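Protein arginine N-methyltransferase SFM1 (Saccharomyces cerevisiae, PDB 5C74) transfers a methyl group from S-adenosyl-L-methionine to an arginine of ribosomal protein S3, monomethylating it as a SPOUT-family protein-arginine N-methyltransferase. Local coordinates at residues E30-S35 with L53-T58; I89-E94 with L149-R154; G78-L83 with P125-S130. All blocks are in the same frame, centred on the assembly; numbering follows the deposited sequence.

Contact 1: residues E30-S35 with L53-T58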
loop_
_atom_site.group_PDB
_atom_site.type_symbol
_atom_site.label_atom_id
_atom_site.label_comp_id
_atom_site.label_asym_id
_atom_site.label_seq_id
_atom_site.Cartn_x
_atom_site.Cartn_y
_atom_site.Cartn_z
ATOM N N GLU A 30 -7.882 20.854 0.176
ATOM C CA GLU A 30 -9.112 21.157 -0.541
ATOM C C GLU A 30 -9.009 20.867 -2.030
ATOM O O GLU A 30 -10.027 20.859 -2.732
ATOM C CB GLU A 30 -9.507 22.620 -0.341
ATOM C CG GLU A 30 -10.105 22.902 1.017
ATOM C CD GLU A 30 -10.708 24.299 1.085
ATOM O OE1 GLU A 30 -10.392 25.038 2.039
ATOM O OE2 GLU A 30 -11.495 24.654 0.179
ATOM N N ASN A 31 -7.793 20.622 -2.512
ATOM C CA ASN A 31 -7.555 20.542 -3.946
ATOM C C ASN A 31 -7.120 19.177 -4.447
ATOM O O ASN A 31 -6.710 19.037 -5.604
ATOM C CB ASN A 31 -6.519 21.594 -4.346
ATOM C CG ASN A 31 -7.011 22.995 -4.042
ATOM O OD1 ASN A 31 -8.134 23.349 -4.395
ATOM N ND2 ASN A 31 -6.205 23.774 -3.338
ATOM N N LEU A 32 -7.223 18.173 -3.576
ATOM C CA LEU A 32 -6.975 16.779 -3.948
ATOM C C LEU A 32 -8.153 15.929 -3.473
ATOM O O LEU A 32 -8.578 16.037 -2.320
ATOM C CB LEU A 32 -5.678 16.247 -3.324
ATOM C CG LEU A 32 -5.436 14.734 -3.485
ATOM C CD1 LEU A 32 -5.184 14.347 -4.965
ATOM C CD2 LEU A 32 -4.286 14.258 -2.606
ATOM N N ILE A 33 -8.676 15.077 -4.346
ATOM C CA ILE A 33 -9.686 14.103 -3.918
ATOM C C ILE A 33 -9.313 12.709 -4.403
ATOM O O ILE A 33 -8.983 12.527 -5.579
ATOM C CB ILE A 33 -11.100 14.446 -4.451
ATOM C CG1 ILE A 33 -11.463 15.906 -4.167
ATOM C CG2 ILE A 33 -12.148 13.495 -3.833
ATOM C CD1 ILE A 33 -11.123 16.863 -5.312
ATOM N N LEU A 34 -9.349 11.725 -3.504
ATOM C CA LEU A 34 -9.192 10.333 -3.909
ATOM C C LEU A 34 -10.575 9.778 -4.175
ATOM O O LEU A 34 -11.473 9.968 -3.367
ATOM C CB LEU A 34 -8.515 9.489 -2.817
ATOM C CG LEU A 34 -7.120 9.838 -2.310
ATOM C CD1 LEU A 34 -6.624 8.669 -1.438
ATOM C CD2 LEU A 34 -6.159 10.104 -3.471
ATOM N N SER A 35 -10.757 9.100 -5.299
ATOM C CA SER A 35 -12.072 8.578 -5.643
ATOM C C SER A 35 -12.009 7.091 -5.970
ATOM O O SER A 35 -10.933 6.534 -6.173
ATOM C CB SER A 35 -12.658 9.346 -6.835
ATOM O OG SER A 35 -11.878 9.109 -7.994
ATOM N N LEU A 53 -3.475 15.352 7.587
ATOM C CA LEU A 53 -3.247 16.344 6.539
ATOM C C LEU A 53 -4.553 16.771 5.846
ATOM O O LEU A 53 -4.550 17.635 4.972
ATOM C CB LEU A 53 -2.249 15.807 5.506
ATOM C CG LEU A 53 -0.780 15.839 5.951
ATOM C CD1 LEU A 53 0.142 15.134 4.936
ATOM C CD2 LEU A 53 -0.328 17.277 6.155
ATOM N N GLY A 54 -5.663 16.163 6.232
ATOM C CA GLY A 54 -6.959 16.574 5.714
ATOM C C GLY A 54 -7.422 15.880 4.444
ATOM O O GLY A 54 -8.256 16.414 3.706
ATOM N N LEU A 55 -6.905 14.680 4.193
ATOM C CA LEU A 55 -7.196 13.961 2.953
ATOM C C LEU A 55 -8.693 13.766 2.713
ATOM O O LEU A 55 -9.394 13.220 3.557
ATOM C CB LEU A 55 -6.513 12.588 2.962
ATOM C CG LEU A 55 -6.784 11.771 1.694
ATOM C CD1 LEU A 55 -6.040 12.367 0.492
ATOM C CD2 LEU A 55 -6.425 10.306 1.909
ATOM N N ARG A 56 -9.167 14.199 1.553
ATOM C CA ARG A 56 -10.532 13.905 1.109
ATOM C C ARG A 56 -10.581 12.664 0.238
ATOM O O ARG A 56 -9.833 12.548 -0.736
ATOM C CB ARG A 56 -11.103 15.087 0.319
ATOM C CG ARG A 56 -11.181 16.353 1.121
ATOM C CD ARG A 56 -11.605 17.528 0.255
ATOM N NE ARG A 56 -12.004 18.651 1.095
ATOM C CZ ARG A 56 -12.694 19.705 0.669
ATOM N NH1 ARG A 56 -13.060 19.793 -0.600
ATOM N NH2 ARG A 56 -13.017 20.675 1.516
ATOM N N TRP A 57 -11.491 11.747 0.568
ATOM C CA TRP A 57 -11.600 10.503 -0.179
ATOM C C TRP A 57 -13.052 10.074 -0.278
ATOM O O TRP A 57 -13.873 10.430 0.569
ATOM C CB TRP A 57 -10.780 9.402 0.500
ATOM C CG TRP A 57 -11.221 9.179 1.899
ATOM C CD1 TRP A 57 -10.853 9.890 3.001
ATOM C CD2 TRP A 57 -12.157 8.192 2.350
ATOM N NE1 TRP A 57 -11.500 9.409 4.116
ATOM C CE2 TRP A 57 -12.301 8.361 3.743
ATOM C CE3 TRP A 57 -12.887 7.187 1.710
ATOM C CZ2 TRP A 57 -13.136 7.548 4.514
ATOM C CZ3 TRP A 57 -13.730 6.381 2.486
ATOM C CH2 TRP A 57 -13.842 6.572 3.867
ATOM N N THR A 58 -13.370 9.277 -1.290
ATOM C CA THR A 58 -14.711 8.709 -1.383
ATOM C C THR A 58 -14.672 7.386 -2.120
ATOM O O THR A 58 -13.772 7.149 -2.932
ATOM C CB THR A 58 -15.681 9.671 -2.087
ATOM O OG1 THR A 58 -16.959 9.048 -2.220
ATOM C CG2 THR A 58 -15.159 10.041 -3.469
HETATM O O HOH W 1 -7.569 15.998 0.219
#
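A beta-alpha-beta unit, strand 32-35, helix 48-52 and strand 56-57, closes here, its two strands running parallel at one border of the six-stranded sheet. L34 pairs with W57 and is gripped through both backbone polar atoms. Its N donates to R56 O at 2.9 Å, almost straight (174° at the hydrogen). Its O accepts T58 N, also at 2.9 Å. Just before that pair a water stands in for a direct bond, giving a hydrogen to L32 O and accepting one from R56 N. On one face of the sheet, L55 CD1 sits between L32 CD2 (4.0 Å) and L34 CG, while L55 CD2 meets L34 CD1 at 3.7 Å, the L34 and L55 side chains crossing nearly at right angles. R56, extended from CG to NE, lays one face of its guanidinium against E30, whose CA stands 4.0 Å above its centre and whose CG lies 3.7 Å from R56 NH2. The E30 carboxylate is too distant for a salt bridge; D71 supplies one to R56 NH2. Strand 2-6 bonds to the other edge of strand 32-35, and I23 and Y20 of helix 14-27 pack on L32 and L34.

Contact 2: residues I89-E94 with L149-R154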
loop_
_atom_site.group_PDB
_atom_site.type_symbol
_atom_site.label_atom_id
_atom_site.label_comp_id
_atom_site.label_asym_id
_atom_site.label_seq_id
_atom_site.Cartn_x
_atom_site.Cartn_y
_atom_site.Cartn_z
ATOM N N ILE A 89 -1.661 15.267 -27.518
ATOM C CA ILE A 89 -1.629 16.685 -27.182
ATOM C C ILE A 89 -1.150 16.873 -25.738
ATOM O O ILE A 89 -1.797 16.392 -24.816
ATOM C CB ILE A 89 -3.023 17.336 -27.351
ATOM C CG1 ILE A 89 -3.472 17.255 -28.816
ATOM C CG2 ILE A 89 -2.988 18.767 -26.874
ATOM C CD1 ILE A 89 -4.869 17.779 -29.064
ATOM N N ASP A 90 -0.021 17.554 -25.539
ATOM C CA ASP A 90 0.447 17.851 -24.185
ATOM C C ASP A 90 -0.388 18.952 -23.554
ATOM O O ASP A 90 -0.827 19.872 -24.237
ATOM C CB ASP A 90 1.914 18.292 -24.177
ATOM C CG ASP A 90 2.883 17.131 -24.264
ATOM O OD1 ASP A 90 2.552 16.012 -23.821
ATOM O OD2 ASP A 90 3.989 17.348 -24.799
ATOM N N LEU A 91 -0.572 18.867 -22.243
ATOM C CA LEU A 91 -1.130 19.974 -21.475
ATOM C C LEU A 91 -0.275 21.211 -21.701
ATOM O O LEU A 91 0.953 21.134 -21.641
ATOM C CB LEU A 91 -1.174 19.620 -19.987
ATOM C CG LEU A 91 -1.987 20.528 -19.071
ATOM C CD1 LEU A 91 -3.474 20.361 -19.361
ATOM C CD2 LEU A 91 -1.687 20.198 -17.607
ATOM N N GLN A 92 -0.920 22.337 -22.002
ATOM C CA GLN A 92 -0.206 23.595 -22.267
ATOM C C GLN A 92 -0.736 24.688 -21.355
ATOM O O GLN A 92 -1.846 24.571 -20.841
ATOM C CB GLN A 92 -0.379 24.041 -23.730
ATOM C CG GLN A 92 0.328 23.195 -24.757
ATOM C CD GLN A 92 0.111 23.748 -26.152
ATOM O OE1 GLN A 92 -0.909 23.480 -26.789
ATOM N NE2 GLN A 92 1.057 24.548 -26.620
ATOM N N PRO A 93 0.026 25.786 -21.192
ATOM C CA PRO A 93 -0.485 26.884 -20.363
ATOM C C PRO A 93 -1.850 27.420 -20.809
ATOM O O PRO A 93 -2.649 27.822 -19.955
ATOM C CB PRO A 93 0.600 27.961 -20.514
ATOM C CG PRO A 93 1.844 27.176 -20.737
ATOM C CD PRO A 93 1.411 26.036 -21.629
ATOM N N GLU A 94 -2.133 27.403 -22.109
ATOM C CA GLU A 94 -3.428 27.894 -22.594
ATOM C C GLU A 94 -4.601 27.035 -22.129
ATOM O O GLU A 94 -5.745 27.488 -22.151
ATOM C CB GLU A 94 -3.459 27.973 -24.124
ATOM C CG GLU A 94 -2.230 28.603 -24.744
ATOM C CD GLU A 94 -1.145 27.576 -24.969
ATOM O OE1 GLU A 94 -1.349 26.680 -25.819
ATOM O OE2 GLU A 94 -0.110 27.646 -24.275
ATOM N N LEU A 149 3.021 23.756 -12.570
ATOM C CA LEU A 149 3.944 24.625 -13.289
ATOM C C LEU A 149 3.319 25.107 -14.598
ATOM O O LEU A 149 3.461 26.274 -14.984
ATOM C CB LEU A 149 5.269 23.880 -13.559
ATOM C CG LEU A 149 6.124 23.579 -12.319
ATOM C CD1 LEU A 149 7.258 22.577 -12.633
ATOM C CD2 LEU A 149 6.702 24.886 -11.806
ATOM N N ILE A 150 2.608 24.208 -15.273
ATOM C CA ILE A 150 2.036 24.519 -16.586
ATOM C C ILE A 150 0.791 25.399 -16.456
ATOM O O ILE A 150 0.666 26.418 -17.137
ATOM C CB ILE A 150 1.687 23.214 -17.352
ATOM C CG1 ILE A 150 2.962 22.462 -17.728
ATOM C CG2 ILE A 150 0.889 23.492 -18.611
ATOM C CD1 ILE A 150 2.694 21.046 -18.266
ATOM N N ILE A 151 -0.101 25.031 -15.540
ATOM C CA ILE A 151 -1.421 25.631 -15.453
ATOM C C ILE A 151 -1.429 26.854 -14.536
ATOM O O ILE A 151 -2.035 27.887 -14.853
ATOM C CB ILE A 151 -2.455 24.585 -14.969
ATOM C CG1 ILE A 151 -2.592 23.462 -16.003
ATOM C CG2 ILE A 151 -3.818 25.214 -14.750
ATOM C CD1 ILE A 151 -3.193 23.905 -17.340
ATOM N N LYS A 152 -0.748 26.748 -13.402
ATOM C CA LYS A 152 -0.710 27.864 -12.462
ATOM C C LYS A 152 0.360 28.875 -12.835
ATOM O O LYS A 152 0.075 30.074 -12.917
ATOM C CB LYS A 152 -0.490 27.362 -11.032
ATOM C CG LYS A 152 -0.223 28.477 -10.022
ATOM C CD LYS A 152 -0.129 27.915 -8.606
ATOM C CE LYS A 152 0.722 28.819 -7.718
ATOM N NZ LYS A 152 2.170 28.569 -7.935
ATOM N N ASP A 153 1.587 28.415 -13.072
ATOM C CA ASP A 153 2.687 29.335 -13.343
ATOM C C ASP A 153 2.842 29.667 -14.826
ATOM O O ASP A 153 3.600 30.569 -15.171
ATOM C CB ASP A 153 4.008 28.762 -12.825
ATOM C CG ASP A 153 4.056 28.696 -11.304
ATOM O OD1 ASP A 153 3.198 29.338 -10.646
ATOM O OD2 ASP A 153 4.951 28.008 -10.771
ATOM N N ARG A 154 2.147 28.915 -15.680
ATOM C CA ARG A 154 2.135 29.152 -17.132
ATOM C C ARG A 154 3.504 28.907 -17.745
ATOM O O ARG A 154 3.929 29.594 -18.689
ATOM C CB ARG A 154 1.642 30.573 -17.454
ATOM C CG ARG A 154 0.236 30.867 -16.935
ATOM C CD ARG A 154 -0.797 29.819 -17.358
ATOM N NE ARG A 154 -2.077 30.066 -16.693
ATOM C CZ ARG A 154 -3.009 30.908 -17.131
ATOM N NH1 ARG A 154 -2.823 31.598 -18.255
ATOM N NH2 ARG A 154 -4.129 31.068 -16.434
#
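I150 lays its CG2 methyl against the Q92-P93 peptide, 3.4 Å from Q92 C, and its CD1 lies 3.8 Å from L91 O. The contact is a loop-on-helix packing in the SPOUT fold: the C-terminal end of helix 140-151 and the turn after it meet the loop between strands 80-83 and 101-104, with no hydrogen bond between the two segments. Next to I150, the I151 side chain crosses L91 at about a right angle. Its CG1 lies 3.7 Å from L91 CD2, and its CD1 continues past the L91 branch point to Q92 O. With CG anti to the backbone N (chi1 -168°), L91 sends its isobutyl group onto both isoleucines. Further along, P93 CA makes a CA-H...O contact with I150 O at 3.5 Å, and P93 CG rests against the backbone of R154. Outside the pair, A96 touches I151 and R154, while D90, one residue before L91, forms a salt bridge to R132. R154, the first residue to leave helical backbone angles, with positive phi, bends at chi2 (-52°) and folds back past P93, its CD 3.8 Å from P93 O, which lies over one face of the guanidinium. That fold puts R154 NE 2.9 Å from I151 O, to which it donates a hydrogen bond at the guanidinium edge, in plane.

Contact 3: residues G78-L83 with P125-S130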
loop_
_atom_site.group_PDB
_atom_site.type_symbol
_atom_site.label_atom_id
_atom_site.label_comp_id
_atom_site.label_asym_id
_atom_site.label_seq_id
_atom_site.Cartn_x
_atom_site.Cartn_y
_atom_site.Cartn_z
ATOM N N GLY A 78 -16.513 18.579 -20.358
ATOM C CA GLY A 78 -15.469 19.176 -21.165
ATOM C C GLY A 78 -14.477 20.001 -20.370
ATOM O O GLY A 78 -13.501 20.494 -20.927
ATOM N N ARG A 79 -14.707 20.150 -19.067
ATOM C CA ARG A 79 -13.791 20.936 -18.241
ATOM C C ARG A 79 -13.039 20.049 -17.252
ATOM O O ARG A 79 -12.438 20.541 -16.295
ATOM C CB ARG A 79 -14.546 22.052 -17.497
ATOM C CG ARG A 79 -15.296 22.996 -18.448
ATOM C CD ARG A 79 -15.737 24.287 -17.739
ATOM N NE ARG A 79 -14.605 24.878 -17.033
ATOM C CZ ARG A 79 -13.736 25.725 -17.581
ATOM N NH1 ARG A 79 -13.893 26.132 -18.839
ATOM N NH2 ARG A 79 -12.721 26.190 -16.861
ATOM N N VAL A 80 -13.069 18.741 -17.493
ATOM C CA VAL A 80 -12.283 17.809 -16.680
ATOM C C VAL A 80 -11.244 17.128 -17.564
ATOM O O VAL A 80 -11.592 16.474 -18.545
ATOM C CB VAL A 80 -13.189 16.759 -16.002
ATOM C CG1 VAL A 80 -12.360 15.810 -15.171
ATOM C CG2 VAL A 80 -14.261 17.454 -15.126
ATOM N N CYS A 81 -9.973 17.309 -17.222
ATOM C CA CYS A 81 -8.870 16.766 -17.995
ATOM C C CYS A 81 -8.473 15.389 -17.487
ATOM O O CYS A 81 -8.381 15.163 -16.283
ATOM C CB CYS A 81 -7.668 17.714 -17.940
ATOM S SG CYS A 81 -6.255 17.096 -18.879
ATOM N N LEU A 82 -8.244 14.458 -18.403
ATOM C CA LEU A 82 -7.782 13.138 -18.001
ATOM C C LEU A 82 -6.341 12.948 -18.463
ATOM O O LEU A 82 -6.049 13.095 -19.645
ATOM C CB LEU A 82 -8.678 12.047 -18.588
ATOM C CG LEU A 82 -8.215 10.606 -18.358
ATOM C CD1 LEU A 82 -8.397 10.192 -16.876
ATOM C CD2 LEU A 82 -8.979 9.671 -19.282
ATOM N N LEU A 83 -5.437 12.659 -17.531
ATOM C CA LEU A 83 -4.080 12.266 -17.917
ATOM C C LEU A 83 -4.178 11.026 -18.778
ATOM O O LEU A 83 -4.748 10.016 -18.368
ATOM C CB LEU A 83 -3.192 11.977 -16.705
ATOM C CG LEU A 83 -1.796 11.467 -17.114
ATOM C CD1 LEU A 83 -1.041 12.559 -17.886
ATOM C CD2 LEU A 83 -0.983 10.985 -15.915
ATOM N N PRO A 125 -19.340 10.032 -21.510
ATOM C CA PRO A 125 -18.737 10.419 -22.790
ATOM C C PRO A 125 -18.640 11.934 -23.008
ATOM O O PRO A 125 -17.793 12.357 -23.790
ATOM C CB PRO A 125 -19.659 9.756 -23.827
ATOM C CG PRO A 125 -20.923 9.457 -23.109
ATOM C CD PRO A 125 -20.537 9.193 -21.689
ATOM N N ASN A 126 -19.460 12.726 -22.323
ATOM C CA ASN A 126 -19.386 14.189 -22.426
ATOM C C ASN A 126 -18.362 14.835 -21.492
ATOM O O ASN A 126 -18.081 16.033 -21.588
ATOM C CB ASN A 126 -20.751 14.800 -22.124
ATOM C CG ASN A 126 -21.813 14.354 -23.091
ATOM O OD1 ASN A 126 -21.552 14.187 -24.281
ATOM N ND2 ASN A 126 -23.028 14.163 -22.588
ATOM N N LEU A 127 -17.817 14.056 -20.571
ATOM C CA LEU A 127 -17.111 14.653 -19.432
ATOM C C LEU A 127 -15.634 15.013 -19.656
ATOM O O LEU A 127 -15.197 16.117 -19.316
ATOM C CB LEU A 127 -17.207 13.704 -18.234
ATOM C CG LEU A 127 -16.519 14.166 -16.957
ATOM C CD1 LEU A 127 -17.153 15.446 -16.450
ATOM C CD2 LEU A 127 -16.577 13.048 -15.892
ATOM N N LEU A 128 -14.862 14.080 -20.206
ATOM C CA LEU A 128 -13.403 14.169 -20.126
ATOM C C LEU A 128 -12.716 14.574 -21.429
ATOM O O LEU A 128 -13.170 14.234 -22.519
ATOM C CB LEU A 128 -12.831 12.820 -19.677
ATOM C CG LEU A 128 -13.439 12.306 -18.376
ATOM C CD1 LEU A 128 -13.260 10.808 -18.274
ATOM C CD2 LEU A 128 -12.776 13.004 -17.221
ATOM N N ILE A 129 -11.604 15.287 -21.285
ATOM C CA ILE A 129 -10.719 15.627 -22.399
ATOM C C ILE A 129 -9.318 15.122 -22.072
ATOM O O ILE A 129 -8.762 15.454 -21.026
ATOM C CB ILE A 129 -10.680 17.158 -22.652
ATOM C CG1 ILE A 129 -12.084 17.704 -22.934
ATOM C CG2 ILE A 129 -9.718 17.492 -23.800
ATOM C CD1 ILE A 129 -12.653 17.274 -24.262
ATOM N N SER A 130 -8.748 14.305 -22.954
ATOM C CA SER A 130 -7.430 13.728 -22.725
ATOM C C SER A 130 -6.289 14.728 -22.946
ATOM O O SER A 130 -6.319 15.516 -23.896
ATOM C CB SER A 130 -7.217 12.522 -23.652
ATOM O OG SER A 130 -8.034 11.422 -23.285
#
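V80, C81 and L82 lie in parallel register with L128, I129 and S130, the axes of the short segments inclined at 43°. I129 makes the strand bonds through both its N and its O, to the residues flanking C81: its N gives a hydrogen to V80 O at 3.0 Å, nearly along the C=O axis, and its O takes one from L82 N at 2.9 Å. Ahead of the strands G78 N donates to L127 O, coming in above the carbonyl plane. CA-H...O contacts accompany these bonds, including C81 CA to I129 O at 3.3 Å. Apolar packing concentrates on the face with V80, L82 and L128. V80 divides its methyls between two leucines: CG1, anti to the backbone N (chi1 180°), presses on L128 CD2 at a tight 3.5 Å, whereas CG2 meets L127 CD1 at 3.8 Å. On the face with C81 and I129, I129 CG1 turns back to G78 O at 3.7 Å, and C81 SG lies beside I129 O. Strand 128-131 is outermost in the parallel sheet within this chain; strand 101-104 flanks strand 80-83 across its other edge, and helix 116-123 brings L120 over L82 and L128.

In the fold
From the N terminus, contact 1 is the first to close: 53-58 returns beside 30-35 after a short connection through helix 48-52, completing one border of the parallel sheet before the other contacts open. The remaining two interlock. The chain leaves 78-83, passes through 89-94, adds strand 101-104 and helix 116-123, then closes contact 3 at 125-130 and, at the end of helix 140-151, contact 2 at 149-154. Their segments therefore alternate, about 16 Å apart between centres. Contacts 1 and 3 pair strands at opposite borders of the same sheet, about 20 Å apart between centres, with strands 2-6 and 101-104 between them. Contact 2 instead ties the loop between strands 80-83 and 101-104 to the end of helix 140-151.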